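Local coordinates for protein endo-beta-1,4-glucanase (Bacillus licheniformis, PDB 2JEN) that hydrolyses the beta-1,4-glucan backbone of xyloglucan, a plant cell wall polysaccharide, as a family 12 glycoside hydrolase, at residues D72-V76 with Y89-V93; S106-T110 with V235-E239; G130-Y136 with W159-A165; I177-W182 with L213-F218. The protein carries 1 engineered substitution. All coordinates share one frame; numbering follows the deposited sequence. Where two conformers were deposited one is given.

Interaction 1: D72-V76 with Y89-V93; sequences DMGWV and YPSIV. With GLC (alpha-D-glucopyranose), chain B.
Trp-75 of strand 72-76 faces Pro-90, just ahead of strand 91-93, with their CA atoms 7.1 Å apart; the two short strands run at 127° to each other and approach to 8.6 Å between axes. This is the spacing of the two layers of a beta-sandwich, the jelly-roll fold of family 12, bridged here by side chains of 72-76 that pack on both side chains and backbone of 89-93. Much of the gap is filled by the indole of Trp-75, whose CG lies between the backbone N and the carbonyl carbon (chi1 47°), a torsion that sets the ring under Pro-90. The proline crosses it at about a right angle: CB stands 3.4 Å from the centroid of the five-membered ring of Trp-75, a CH-pi contact over the face, and O of Pro-90 lies 3.2 Å from CZ2 of Trp-75. A rigid, aliphatic proline ring suits such a flat aromatic surface. At the rim, CZ3 of Trp-75 meets CG1 of Ile-92, while the buried NE1 is satisfied by Thr-242 OG1 on strand 234-244. Replacing Trp-75 with alanine would probably open a gap beneath Pro-90 and leave Thr-242 without its indole partner. Met-73, extended beyond CG, adds flexible bulk, its CE 3.8 Å from CD1 of Ile-92. Between Met-73 and Trp-75, Gly-74 adopts backbone angles at which a beta carbon would collide with Met-73 O. On the glucan side, C6 of a bound glucose lies over one face of the Tyr-89 ring, Ser-91 CB over the opposite face, and Ser-91 OG donates to Tyr-89 O at 2.7 Å.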
# COMPACT_ATOMS: atom_id res chain seq x y z
N ASP A 72 -24.12 -6.72 -2.39
CA ASP A 72 -23.13 -5.70 -2.71
C ASP A 72 -21.76 -6.25 -2.35
O ASP A 72 -21.24 -6.07 -1.25
CB ASP A 72 -23.44 -4.41 -1.92
CG ASP A 72 -22.56 -3.24 -2.33
OD1 ASP A 72 -22.15 -3.17 -3.53
OD2 ASP A 72 -22.31 -2.35 -1.46
N MET A 73 -21.15 -6.89 -3.32
CA MET A 73 -19.90 -7.63 -3.13
C MET A 73 -19.18 -7.71 -4.44
O MET A 73 -19.80 -7.44 -5.50
CB MET A 73 -20.18 -9.01 -2.55
CG MET A 73 -20.99 -9.89 -3.43
SD MET A 73 -21.39 -11.48 -2.67
CE MET A 73 -22.84 -11.99 -3.62
N GLY A 74 -17.92 -8.11 -4.43
CA GLY A 74 -17.20 -8.17 -5.70
C GLY A 74 -15.71 -8.25 -5.47
O GLY A 74 -15.25 -8.77 -4.44
N TRP A 75 -14.96 -7.79 -6.45
CA TRP A 75 -13.50 -7.83 -6.39
C TRP A 75 -12.92 -6.83 -7.38
O TRP A 75 -13.59 -6.41 -8.30
CB TRP A 75 -12.94 -9.24 -6.59
CG TRP A 75 -13.52 -10.01 -7.75
CD1 TRP A 75 -13.07 -10.01 -9.04
CD2 TRP A 75 -14.61 -10.93 -7.70
NE1 TRP A 75 -13.86 -10.83 -9.80
CE2 TRP A 75 -14.79 -11.44 -9.01
CE3 TRP A 75 -15.46 -11.39 -6.69
CZ2 TRP A 75 -15.80 -12.33 -9.33
CZ3 TRP A 75 -16.47 -12.27 -7.02
CH2 TRP A 75 -16.62 -12.74 -8.34
N VAL A 76 -11.67 -6.45 -7.12
CA VAL A 76 -10.95 -5.43 -7.80
C VAL A 76 -9.58 -6.06 -8.15
O VAL A 76 -9.02 -6.78 -7.32
CB VAL A 76 -10.81 -4.25 -6.83
CG1 VAL A 76 -10.26 -3.03 -7.56
CG2 VAL A 76 -12.20 -3.97 -6.13
N TYR A 89 -8.82 -16.34 -11.04
CA TYR A 89 -10.26 -16.51 -11.16
C TYR A 89 -10.88 -16.11 -9.82
O TYR A 89 -11.45 -16.95 -9.11
CB TYR A 89 -10.58 -17.95 -11.52
CG TYR A 89 -12.06 -18.29 -11.71
CD1 TYR A 89 -12.86 -17.62 -12.64
CD2 TYR A 89 -12.67 -19.26 -10.94
CE1 TYR A 89 -14.19 -17.98 -12.86
CE2 TYR A 89 -14.00 -19.61 -11.14
CZ TYR A 89 -14.77 -18.92 -12.05
OH TYR A 89 -16.07 -19.31 -12.25
N PRO A 90 -10.80 -14.82 -9.47
CA PRO A 90 -11.58 -14.37 -8.32
C PRO A 90 -13.04 -14.74 -8.57
O PRO A 90 -13.54 -14.60 -9.69
CB PRO A 90 -11.37 -12.84 -8.31
CG PRO A 90 -10.99 -12.51 -9.77
CD PRO A 90 -10.18 -13.72 -10.21
N SER A 91 -13.71 -15.23 -7.54
CA SER A 91 -14.95 -15.94 -7.74
C SER A 91 -15.70 -16.13 -6.45
O SER A 91 -15.14 -15.98 -5.35
CB SER A 91 -14.64 -17.30 -8.36
OG SER A 91 -13.57 -17.93 -7.68
N ILE A 92 -16.99 -16.44 -6.59
CA ILE A 92 -17.79 -17.01 -5.52
C ILE A 92 -17.87 -18.51 -5.72
O ILE A 92 -18.15 -18.96 -6.82
CB ILE A 92 -19.21 -16.42 -5.48
CG1 ILE A 92 -19.16 -14.90 -5.38
CG2 ILE A 92 -20.01 -17.06 -4.34
CD1 ILE A 92 -20.54 -14.22 -5.64
N VAL A 93 -17.68 -19.26 -4.64
CA VAL A 93 -17.72 -20.74 -4.64
C VAL A 93 -18.94 -21.16 -3.86
O VAL A 93 -19.10 -20.78 -2.70
CB VAL A 93 -16.43 -21.35 -4.03
CG1 VAL A 93 -16.52 -22.87 -3.87
CG2 VAL A 93 -15.23 -20.95 -4.85
C1 GLC B . -11.45 -23.67 -16.59
C2 GLC B . -10.27 -24.58 -16.27
C3 GLC B . -10.21 -24.76 -14.77
C4 GLC B . -9.98 -23.40 -14.12
C5 GLC B . -11.19 -22.55 -14.55
C6 GLC B . -11.26 -21.18 -13.86
O1 GLC B . -11.64 -23.49 -17.97
O2 GLC B . -10.34 -25.89 -16.79
O3 GLC B . -9.21 -25.76 -14.56
O4 GLC B . -9.99 -23.51 -12.72
O5 GLC B . -11.19 -22.42 -15.96
O6 GLC B . -10.07 -20.43 -14.03

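Interaction 2: S106-T110 with V235-E239; sequences SGFPT and VSSVE
Phe-108 has its CG beside the backbone N and anti to the carbonyl carbon (chi1 -58°), which lays the ring against strand 235-239; the peptide before Pro-109 is cis, a bend that probably helps bring Thr-110 alongside Val-235. The phenyl tip does most of the apolar work: CZ of Phe-108 touches CG2 of Val-238 at 3.5 Å, and CE1 of Phe-108 reaches CG1 of Val-235 at 3.7 Å. Branched valines suit this place because they offer compact methyls to a broad ring, which Val-258 and Val-260 of strand 247-260 also contact. Thr-110 and Val-235 form an antiparallel hydrogen-bonded pair. Thr-110 N donates to Val-235 O at 3.1 Å, in the carbonyl plane, and Val-235 N returns a shorter bond of 2.8 Å to Thr-110 O; their side chains lie alongside each other. Val-235 O also receives a CA-H...O contact from Pro-109. Upstream, Ser-106 OG accepts from Phe-108 N, shaping an ST turn in which Gly-107 takes a positive phi. Ser-236 and Ser-237 both face Trp-139 on the neighbouring strand, the signature of a classic beta bulge within this sheet of the sandwich.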
# COMPACT_ATOMS: atom_id res chain seq x y z
N SER A 106 -24.90 -26.15 0.72
CA SER A 106 -24.83 -25.83 -0.68
C SER A 106 -25.73 -26.71 -1.54
O SER A 106 -26.15 -26.33 -2.61
CB SER A 106 -23.38 -25.94 -1.17
OG SER A 106 -22.83 -27.24 -1.00
N GLY A 107 -25.98 -27.91 -1.06
CA GLY A 107 -26.67 -28.91 -1.85
C GLY A 107 -25.76 -29.79 -2.69
O GLY A 107 -26.24 -30.71 -3.38
N PHE A 108 -24.44 -29.57 -2.62
CA PHE A 108 -23.46 -30.41 -3.32
C PHE A 108 -22.88 -31.41 -2.35
O PHE A 108 -22.75 -31.11 -1.15
CB PHE A 108 -22.39 -29.52 -3.98
CG PHE A 108 -22.98 -28.54 -4.93
CD1 PHE A 108 -23.62 -28.97 -6.08
CD2 PHE A 108 -23.01 -27.17 -4.65
CE1 PHE A 108 -24.24 -28.08 -6.91
CE2 PHE A 108 -23.59 -26.28 -5.49
CZ PHE A 108 -24.24 -26.75 -6.63
N PRO A 109 -22.54 -32.61 -2.82
CA PRO A 109 -22.63 -33.06 -4.22
C PRO A 109 -24.02 -33.54 -4.58
O PRO A 109 -24.77 -33.95 -3.69
CB PRO A 109 -21.65 -34.23 -4.26
CG PRO A 109 -21.76 -34.82 -2.91
CD PRO A 109 -21.95 -33.65 -1.97
N THR A 110 -24.37 -33.44 -5.86
CA THR A 110 -25.63 -33.95 -6.37
C THR A 110 -25.37 -34.77 -7.62
O THR A 110 -24.73 -34.30 -8.57
CB THR A 110 -26.65 -32.80 -6.61
OG1 THR A 110 -27.94 -33.32 -6.97
CG2 THR A 110 -26.26 -31.78 -7.64
N VAL A 235 -22.28 -33.39 -9.58
CA VAL A 235 -21.90 -31.99 -9.55
C VAL A 235 -21.36 -31.66 -8.16
O VAL A 235 -22.01 -31.90 -7.15
CB VAL A 235 -23.07 -31.07 -9.93
CG1 VAL A 235 -22.66 -29.60 -9.86
CG2 VAL A 235 -23.67 -31.45 -11.31
N SER A 236 -20.12 -31.17 -8.12
CA SER A 236 -19.40 -30.89 -6.88
C SER A 236 -19.42 -29.42 -6.47
O SER A 236 -19.28 -29.12 -5.30
CB SER A 236 -17.95 -31.32 -7.03
OG SER A 236 -17.88 -32.66 -7.44
N SER A 237 -19.58 -28.53 -7.44
CA SER A 237 -19.37 -27.09 -7.24
C SER A 237 -20.09 -26.32 -8.31
O SER A 237 -20.09 -26.74 -9.46
CB SER A 237 -17.84 -26.86 -7.34
OG SER A 237 -17.46 -25.52 -7.21
N VAL A 238 -20.62 -25.13 -7.95
CA VAL A 238 -20.96 -24.09 -8.89
C VAL A 238 -20.27 -22.84 -8.40
O VAL A 238 -20.46 -22.41 -7.25
CB VAL A 238 -22.48 -23.85 -9.00
CG1 VAL A 238 -22.79 -22.65 -9.85
CG2 VAL A 238 -23.16 -25.13 -9.55
N GLU A 239 -19.44 -22.29 -9.27
CA GLU A 239 -18.66 -21.09 -8.99
C GLU A 239 -18.99 -20.04 -10.02
O GLU A 239 -19.37 -20.38 -11.15
CB GLU A 239 -17.15 -21.39 -9.04
CG GLU A 239 -16.76 -22.65 -8.32
CD GLU A 239 -15.29 -22.94 -8.23
OE1 GLU A 239 -14.47 -22.17 -8.77
OE2 GLU A 239 -14.96 -23.98 -7.61

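Interaction 3: G130-Y136 with W159-A165; sequences GTYNAAY and WLNNTNA. With XYS (alpha-D-xylopyranose), chain C; GLC (alpha-D-glucopyranose), chain D.
Asn-133 lies across the indole of Trp-159, which borders the bound glucan: ND2 hovers 3.4 Å from CZ2 of Trp-159, over the ring face, with amide and ring planes 61° apart. CB of Asn-133 makes a CH-pi contact over the six-membered ring, and Ala-135 CB, small enough to fit, rests off-centre against the five-membered ring. At its edge the indole meets glucose, CH2 of Trp-159 lying 3.6 Å from the sugar O2. A lysine in place of Trp-159 would probably leave the Asn-133 amide and Ala-135 methyl without the ring they pack on, and glucose O2 without the indole edge beside it. Asn-133 ND2 is itself held by Glu-243 OE1, which also bonds the glucose. Further along, water links Thr-131 OG1 to xylose O4, 2.8 Å from each, and Ala-165 CA comes within 3.4 Å of xylose O5.

Behind this shell lies an antiparallel ladder. Tyr-132 and Thr-163 exchange two backbone bonds, while Ala-134 O accepts from both Asn-161 N and Leu-160 N, making a classic beta bulge where the chain turns its corner. Away from the sugars, Tyr-132 CG sits between the backbone N and the carbonyl carbon (chi1 58°), which brings the ring face against Thr-163 CB, 3.7 Å from the ring centroid. Thr-163 OG1 donates to Asn-161 OD1 at 2.7 Å, and Asn-164 ND2 donates to Gly-130 O at the ladder's end. The glucan is thus met by an aromatic edge, an aliphatic surface and a water bridge, consistent with recognition of both backbone glucose and xylose branch.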
# COMPACT_ATOMS: atom_id res chain seq x y z
N GLY A 130 -8.36 -4.52 -20.76
CA GLY A 130 -7.69 -5.77 -20.97
C GLY A 130 -8.59 -6.91 -21.42
O GLY A 130 -9.52 -6.71 -22.22
N THR A 131 -8.29 -8.10 -20.94
CA THR A 131 -8.80 -9.36 -21.45
C THR A 131 -9.28 -10.17 -20.26
O THR A 131 -8.47 -10.48 -19.36
CB THR A 131 -7.71 -10.11 -22.21
OG1 THR A 131 -7.29 -9.30 -23.32
CG2 THR A 131 -8.25 -11.46 -22.73
N TYR A 132 -10.56 -10.53 -20.27
CA TYR A 132 -11.20 -11.18 -19.12
C TYR A 132 -12.50 -11.78 -19.59
O TYR A 132 -12.98 -11.50 -20.68
CB TYR A 132 -11.43 -10.17 -17.98
CG TYR A 132 -12.27 -8.99 -18.37
CD1 TYR A 132 -13.65 -9.04 -18.31
CD2 TYR A 132 -11.69 -7.82 -18.86
CE1 TYR A 132 -14.42 -7.96 -18.71
CE2 TYR A 132 -12.44 -6.75 -19.25
CZ TYR A 132 -13.80 -6.82 -19.19
OH TYR A 132 -14.58 -5.74 -19.56
N ASN A 133 -13.12 -12.55 -18.71
CA ASN A 133 -14.51 -13.00 -18.88
C ASN A 133 -15.27 -12.89 -17.57
O ASN A 133 -14.69 -12.48 -16.54
CB ASN A 133 -14.52 -14.44 -19.45
CG ASN A 133 -13.93 -15.46 -18.55
OD1 ASN A 133 -14.06 -15.36 -17.32
ND2 ASN A 133 -13.31 -16.50 -19.13
N ALA A 134 -16.57 -13.17 -17.62
CA ALA A 134 -17.36 -13.44 -16.44
C ALA A 134 -18.02 -14.77 -16.71
O ALA A 134 -18.73 -14.91 -17.73
CB ALA A 134 -18.39 -12.36 -16.17
N ALA A 135 -17.77 -15.76 -15.88
CA ALA A 135 -18.13 -17.13 -16.19
C ALA A 135 -18.46 -17.96 -14.97
O ALA A 135 -17.75 -17.88 -13.95
CB ALA A 135 -17.00 -17.83 -16.97
N TYR A 136 -19.50 -18.79 -15.08
CA TYR A 136 -19.68 -19.89 -14.18
C TYR A 136 -18.65 -20.96 -14.46
O TYR A 136 -18.30 -21.20 -15.62
CB TYR A 136 -21.05 -20.53 -14.32
CG TYR A 136 -22.17 -19.73 -13.71
CD1 TYR A 136 -22.48 -19.85 -12.36
CD2 TYR A 136 -22.93 -18.82 -14.47
CE1 TYR A 136 -23.48 -19.10 -11.80
CE2 TYR A 136 -23.93 -18.06 -13.90
CZ TYR A 136 -24.23 -18.21 -12.55
OH TYR A 136 -25.26 -17.47 -11.98
N TRP A 159 -20.10 -18.66 -19.90
CA TRP A 159 -19.57 -17.31 -19.97
C TRP A 159 -20.69 -16.31 -20.29
O TRP A 159 -21.31 -16.37 -21.36
CB TRP A 159 -18.48 -17.14 -21.02
CG TRP A 159 -17.25 -17.99 -20.90
CD1 TRP A 159 -17.12 -19.24 -20.35
CD2 TRP A 159 -15.99 -17.67 -21.47
NE1 TRP A 159 -15.82 -19.68 -20.50
CE2 TRP A 159 -15.12 -18.74 -21.20
CE3 TRP A 159 -15.51 -16.58 -22.18
CZ2 TRP A 159 -13.78 -18.75 -21.61
CZ3 TRP A 159 -14.17 -16.59 -22.59
CH2 TRP A 159 -13.34 -17.69 -22.31
N LEU A 160 -20.94 -15.40 -19.36
CA LEU A 160 -21.87 -14.30 -19.54
C LEU A 160 -21.20 -13.09 -20.13
O LEU A 160 -21.88 -12.21 -20.66
CB LEU A 160 -22.54 -13.97 -18.23
CG LEU A 160 -23.34 -15.06 -17.55
CD1 LEU A 160 -24.03 -14.56 -16.28
CD2 LEU A 160 -24.34 -15.77 -18.49
N ASN A 161 -19.87 -13.02 -20.04
CA ASN A 161 -19.10 -11.95 -20.63
C ASN A 161 -17.86 -12.56 -21.23
O ASN A 161 -17.19 -13.37 -20.59
CB ASN A 161 -18.70 -10.91 -19.56
CG ASN A 161 -17.86 -9.75 -20.11
OD1 ASN A 161 -16.75 -9.97 -20.59
ND2 ASN A 161 -18.40 -8.53 -20.03
N ASN A 162 -17.54 -12.17 -22.47
CA ASN A 162 -16.25 -12.46 -23.09
C ASN A 162 -15.69 -11.13 -23.55
O ASN A 162 -16.30 -10.47 -24.42
CB ASN A 162 -16.39 -13.42 -24.29
CG ASN A 162 -15.08 -13.80 -24.88
OD1 ASN A 162 -14.02 -13.44 -24.35
ND2 ASN A 162 -15.12 -14.47 -26.05
N THR A 163 -14.55 -10.71 -22.99
CA THR A 163 -13.90 -9.49 -23.41
C THR A 163 -12.50 -9.81 -23.88
O THR A 163 -11.56 -9.96 -23.11
CB THR A 163 -13.91 -8.43 -22.29
OG1 THR A 163 -15.28 -8.13 -21.97
CG2 THR A 163 -13.20 -7.15 -22.74
N ASN A 164 -12.39 -9.98 -25.20
CA ASN A 164 -11.14 -10.22 -25.91
C ASN A 164 -10.55 -11.60 -25.68
O ASN A 164 -9.40 -11.85 -26.06
CB ASN A 164 -10.09 -9.13 -25.64
CG ASN A 164 -10.58 -7.76 -25.98
OD1 ASN A 164 -11.07 -7.53 -27.10
ND2 ASN A 164 -10.45 -6.82 -25.05
N ALA A 165 -11.32 -12.49 -25.07
CA ALA A 165 -10.81 -13.81 -24.74
C ALA A 165 -11.39 -14.89 -25.62
O ALA A 165 -12.11 -14.61 -26.60
CB ALA A 165 -11.05 -14.16 -23.22
C1 XYS C . -7.65 -16.66 -25.52
C2 XYS C . -7.26 -15.85 -26.73
C3 XYS C . -6.19 -14.84 -26.36
C4 XYS C . -6.69 -14.01 -25.20
C5 XYS C . -7.09 -14.95 -24.08
O2 XYS C . -6.80 -16.72 -27.78
O3 XYS C . -5.86 -14.03 -27.48
O4 XYS C . -5.62 -13.20 -24.74
O5 XYS C . -8.11 -15.85 -24.48
C1 GLC D . -8.28 -20.79 -21.79
C2 GLC D . -9.72 -20.57 -21.41
C3 GLC D . -9.93 -20.67 -19.92
C4 GLC D . -9.27 -21.92 -19.33
C5 GLC D . -7.84 -22.03 -19.87
C6 GLC D . -7.19 -23.34 -19.40
O2 GLC D . -10.11 -19.28 -21.83
O3 GLC D . -11.31 -20.72 -19.67
O4 GLC D . -9.32 -21.86 -17.90
O5 GLC D . -7.86 -22.05 -21.27
O6 GLC D . -5.78 -23.26 -19.62
O HOH W 1 -6.23 -10.57 -25.55
O HOH W 2 -17.19 -5.89 -20.43

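Interaction 4: I177-W182 with L213-F218; sequences IGGHSW and LNIRDF
Phe-218 turns its edge to the face of the Trp-182 indole in a T-shaped pair, the planes at 76° and the centroids of the phenyl and the five-membered ring 5.1 Å apart. One face of the phenyl carries Ile-177 CG2 almost over its centre, 3.8 Å from the centroid, a CH-pi contact. At the indole's edge, CD2 of Leu-213 approaches CZ2 of Trp-182 to 4.0 Å. The same methyl lies 3.8 Å from CD2 of His-180, whose ND1 is bonded to Arg-204. Ile-177 CG2, anti to its own backbone N while CG1 lies beside it (chi1 -62°), reaches both the phenyl and Asp-217 CB.

These groups join the hairpin between strands 170-177 and 180-192 to the end of strand 210-214 and the start of helix 215-225. A type I' turn runs from Ile-177 to His-180; its Gly-178 and Gly-179 take the positive phi values it needs. On the helix side Asn-214 is the N-cap, its OD1 accepting from Arg-216 N at 3.0 Å.

Ile-177 O takes two bonds, from His-180 N and from Trp-182 NE1, the latter 3.0 Å long and almost straight at 170°. Tryptophan suits the site because its one N-H is satisfied in the ring plane by the turn carbonyl, which limits the indole's rotation and holds its electron-rich face toward the C-H edge of Phe-218.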
# COMPACT_ATOMS: atom_id res chain seq x y z
N ILE A 177 -30.18 -22.60 -25.17
CA ILE A 177 -30.48 -23.29 -23.92
C ILE A 177 -30.89 -22.25 -22.92
O ILE A 177 -30.20 -21.21 -22.74
CB ILE A 177 -29.25 -24.05 -23.39
CG1 ILE A 177 -28.79 -25.15 -24.35
CG2 ILE A 177 -29.54 -24.65 -22.00
CD1 ILE A 177 -27.49 -25.86 -23.92
N GLY A 178 -32.00 -22.49 -22.24
CA GLY A 178 -32.44 -21.63 -21.14
C GLY A 178 -32.86 -20.23 -21.58
O GLY A 178 -32.90 -19.29 -20.76
N GLY A 179 -33.19 -20.08 -22.87
CA GLY A 179 -33.55 -18.78 -23.41
C GLY A 179 -32.42 -17.87 -23.88
O GLY A 179 -32.64 -16.68 -24.17
N HIS A 180 -31.21 -18.43 -23.92
CA HIS A 180 -30.02 -17.72 -24.37
C HIS A 180 -29.35 -18.55 -25.48
O HIS A 180 -29.44 -19.78 -25.48
CB HIS A 180 -29.01 -17.58 -23.22
CG HIS A 180 -29.51 -16.83 -22.02
ND1 HIS A 180 -29.17 -15.52 -21.78
CD2 HIS A 180 -30.31 -17.21 -21.00
CE1 HIS A 180 -29.73 -15.13 -20.65
NE2 HIS A 180 -30.43 -16.13 -20.15
N SER A 181 -28.62 -17.87 -26.35
CA SER A 181 -27.78 -18.54 -27.35
C SER A 181 -26.33 -18.62 -26.90
O SER A 181 -25.77 -17.62 -26.46
CB SER A 181 -27.84 -17.81 -28.67
OG SER A 181 -29.19 -17.88 -29.15
N TRP A 182 -25.72 -19.78 -27.11
CA TRP A 182 -24.38 -20.10 -26.61
C TRP A 182 -23.56 -20.74 -27.71
O TRP A 182 -24.00 -21.68 -28.37
CB TRP A 182 -24.46 -21.12 -25.48
CG TRP A 182 -25.44 -20.77 -24.38
CD1 TRP A 182 -26.70 -21.22 -24.29
CD2 TRP A 182 -25.23 -19.91 -23.27
NE1 TRP A 182 -27.32 -20.69 -23.20
CE2 TRP A 182 -26.43 -19.89 -22.54
CE3 TRP A 182 -24.14 -19.15 -22.81
CZ2 TRP A 182 -26.59 -19.10 -21.39
CZ3 TRP A 182 -24.29 -18.38 -21.69
CH2 TRP A 182 -25.49 -18.38 -20.96
N LEU A 213 -30.36 -19.19 -14.69
CA LEU A 213 -30.08 -20.43 -15.40
C LEU A 213 -30.34 -21.65 -14.55
O LEU A 213 -30.32 -21.59 -13.32
CB LEU A 213 -28.63 -20.46 -15.85
CG LEU A 213 -28.14 -19.31 -16.71
CD1 LEU A 213 -26.64 -19.39 -16.92
CD2 LEU A 213 -28.87 -19.20 -18.05
N ASN A 214 -30.63 -22.77 -15.19
CA ASN A 214 -30.70 -24.05 -14.53
C ASN A 214 -29.57 -24.90 -15.09
O ASN A 214 -29.55 -25.22 -16.29
CB ASN A 214 -32.04 -24.73 -14.80
CG ASN A 214 -32.22 -26.00 -14.05
OD1 ASN A 214 -31.31 -26.55 -13.43
ND2 ASN A 214 -33.44 -26.56 -14.14
N ILE A 215 -28.58 -25.20 -14.26
CA ILE A 215 -27.41 -25.97 -14.73
C ILE A 215 -27.84 -27.31 -15.34
O ILE A 215 -27.19 -27.82 -16.26
CB ILE A 215 -26.36 -26.14 -13.62
CG1 ILE A 215 -25.88 -24.80 -13.08
CG2 ILE A 215 -25.18 -26.97 -14.09
CD1 ILE A 215 -25.53 -23.81 -14.12
N ARG A 216 -28.96 -27.85 -14.86
CA ARG A 216 -29.45 -29.11 -15.40
C ARG A 216 -29.76 -29.02 -16.88
O ARG A 216 -29.67 -30.03 -17.60
CB ARG A 216 -30.69 -29.54 -14.62
CG ARG A 216 -31.13 -30.99 -14.93
CD ARG A 216 -32.38 -31.37 -14.17
NE ARG A 216 -33.50 -30.74 -14.80
CZ ARG A 216 -34.77 -30.90 -14.43
NH1 ARG A 216 -35.08 -31.61 -13.36
NH2 ARG A 216 -35.72 -30.27 -15.09
N ASP A 217 -30.16 -27.86 -17.37
CA ASP A 217 -30.38 -27.72 -18.82
C ASP A 217 -29.08 -27.97 -19.59
O ASP A 217 -29.10 -28.50 -20.71
CB ASP A 217 -30.88 -26.31 -19.16
CG ASP A 217 -32.24 -25.96 -18.57
OD1 ASP A 217 -32.97 -26.87 -18.16
OD2 ASP A 217 -32.59 -24.75 -18.65
N PHE A 218 -27.96 -27.51 -19.04
CA PHE A 218 -26.66 -27.65 -19.70
C PHE A 218 -26.12 -29.07 -19.56
O PHE A 218 -25.62 -29.65 -20.55
CB PHE A 218 -25.69 -26.60 -19.12
CG PHE A 218 -26.10 -25.21 -19.43
CD1 PHE A 218 -27.07 -24.58 -18.66
CD2 PHE A 218 -25.56 -24.52 -20.53
CE1 PHE A 218 -27.51 -23.29 -19.00
CE2 PHE A 218 -25.98 -23.28 -20.84
CZ PHE A 218 -26.96 -22.63 -20.05

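Overall arrangement
Three of the four contacts meet along strand 234-244 or its neighbours. Interactions 1 and 2 touch where Ile-92 O lies 3.4 Å from Glu-239 CB, interactions 2 and 3 where Glu-239 O lies 3.4 Å from Tyr-136 CD1, and interactions 1 and 3 are tied by a probable hydrogen bond of 2.8 Å from Tyr-89 OH to Ala-135 O. Interactions 1 and 3 both border the bound glucan, with centres 14 Å apart, and Glu-243 bonds glucose beside each. Interaction 3 also backs onto interaction 4, Trp-159 O lying 3.6 Å from Trp-182 CZ3, so packing runs from the sugar-lined surface to the hairpin and helix. Interactions 2 and 4, centres about 17 Å apart, do not touch.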